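Local structure of PA3566 protein (Pseudomonas aeruginosa, 1X7V) at residues A[46-49]-A[55-58]. The protein is of unknown function but belongs to the antibiotic biosynthesis monooxygenase family and may have oxidoreductase activity. Residues are numbered along the deposited sequence; the frame is centred on the assembly and turned at random.
Sequences HQDR and FYMI
The hydroxyl of Y56 donates a short hydrogen bond to the carboxylate of D48, with OH 2.6 Å from OD1; it meets that oxygen on its anti side, about 19° out of the carboxylate plane. The other oxygen, OD2, accepts the backbone N-H groups of H50 and D51 in the hairpin turn, so the carboxylate links the turn to the strand beyond it. H46 and Y56 form an antiparallel hydrogen-bonded pair in which Y56 N reaches H46 O at 3.0 Å, whereas the return bond from H46 N to Y56 O is bent and weak. The imidazole supplies a second donor to that same carbonyl: with CG beside its own backbone N (chi1 -50°), ND1 approaches Y56 O, in the ring plane, at 3.1 Å. Farther along this face, CE1 of H46 packs against CD1 of I58 at 3.5 Å, the two side chains crossing nearly at right angles. On the other face, the extended Q47 runs alongside F55, its amide turned about 20° from the ring; NE2 is hydrogen-bonded to S52 O in the turn. The contact thus closes the loop end of the antiparallel hairpin 40-47/54-61 in the four-stranded sheet of this alpha-beta plait (ferredoxin-like) fold, with 40-47 an outermost strand. Helix 20-36 packs on the Q47 and F55 face, with L23, E24 and L27 against F55, while strand 7-15 flanks strand 54-61.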
# COMPACT_ATOMS: atom_id res chain seq x y z
N HIS A 46 -2.52 7.86 -1.48
CA HIS A 46 -2.29 9.32 -1.48
C HIS A 46 -1.05 9.62 -2.34
O HIS A 46 -0.16 8.77 -2.47
CB HIS A 46 -1.95 9.86 -0.08
CG HIS A 46 -2.90 9.43 1.00
ND1 HIS A 46 -2.93 8.14 1.48
CD2 HIS A 46 -3.88 10.10 1.66
CE1 HIS A 46 -3.86 8.04 2.42
NE2 HIS A 46 -4.45 9.21 2.55
N GLN A 47 -0.97 10.83 -2.86
CA GLN A 47 0.24 11.27 -3.54
C GLN A 47 0.79 12.48 -2.75
O GLN A 47 0.03 13.34 -2.26
CB GLN A 47 -0.03 11.64 -4.96
CG GLN A 47 1.19 11.88 -5.79
CD GLN A 47 0.77 12.19 -7.21
OE1 GLN A 47 -0.32 12.75 -7.42
NE2 GLN A 47 1.58 11.77 -8.20
N ASP A 48 2.09 12.49 -2.59
CA ASP A 48 2.80 13.64 -2.01
C ASP A 48 2.46 14.99 -2.66
O ASP A 48 2.30 15.08 -3.87
CB ASP A 48 4.28 13.41 -2.19
CG ASP A 48 5.13 14.32 -1.30
OD1 ASP A 48 5.34 13.94 -0.12
OD2 ASP A 48 5.61 15.37 -1.76
N ARG A 49 2.38 16.02 -1.85
CA ARG A 49 2.00 17.34 -2.34
C ARG A 49 3.09 17.99 -3.19
O ARG A 49 2.80 18.82 -4.06
CB ARG A 49 1.66 18.22 -1.13
CG ARG A 49 1.40 19.65 -1.41
CD ARG A 49 1.05 20.43 -0.17
NE ARG A 49 0.57 21.76 -0.52
CZ ARG A 49 -0.14 22.53 0.28
NH1 ARG A 49 -0.38 22.14 1.52
NH2 ARG A 49 -0.60 23.70 -0.17
N PHE A 55 4.24 8.32 -3.12
CA PHE A 55 2.89 7.85 -2.79
C PHE A 55 2.91 7.22 -1.43
O PHE A 55 3.96 6.74 -0.99
CB PHE A 55 2.40 6.80 -3.77
CG PHE A 55 2.40 7.26 -5.21
CD1 PHE A 55 3.53 7.19 -5.99
CD2 PHE A 55 1.29 7.87 -5.72
CE1 PHE A 55 3.51 7.69 -7.29
CE2 PHE A 55 1.28 8.32 -6.95
CZ PHE A 55 2.41 8.23 -7.74
N TYR A 56 1.75 7.23 -0.79
CA TYR A 56 1.61 6.72 0.59
C TYR A 56 0.37 5.90 0.65
O TYR A 56 -0.71 6.41 0.29
CB TYR A 56 1.46 7.88 1.59
CG TYR A 56 2.55 8.90 1.53
CD1 TYR A 56 2.48 9.98 0.63
CD2 TYR A 56 3.67 8.81 2.33
CE1 TYR A 56 3.49 10.96 0.56
CE2 TYR A 56 4.69 9.78 2.26
CZ TYR A 56 4.59 10.85 1.36
OH TYR A 56 5.58 11.81 1.27
N MSE A 57 0.49 4.64 1.09
CA MSE A 57 -0.71 3.86 1.39
C MSE A 57 -0.85 3.85 2.91
O MSE A 57 0.09 3.47 3.60
CB MSE A 57 -0.60 2.41 0.86
CG MSE A 57 -1.89 1.68 0.73
SE MSE A 57 -2.84 2.38 -0.87
CE MSE A 57 -1.77 1.39 -2.36
N ILE A 58 -1.99 4.30 3.41
CA ILE A 58 -2.31 4.25 4.85
C ILE A 58 -3.31 3.13 4.99
O ILE A 58 -4.40 3.14 4.41
CB ILE A 58 -2.85 5.58 5.43
CG1 ILE A 58 -1.86 6.76 5.17
CG2 ILE A 58 -3.14 5.41 6.95
CD1 ILE A 58 -2.40 8.08 5.59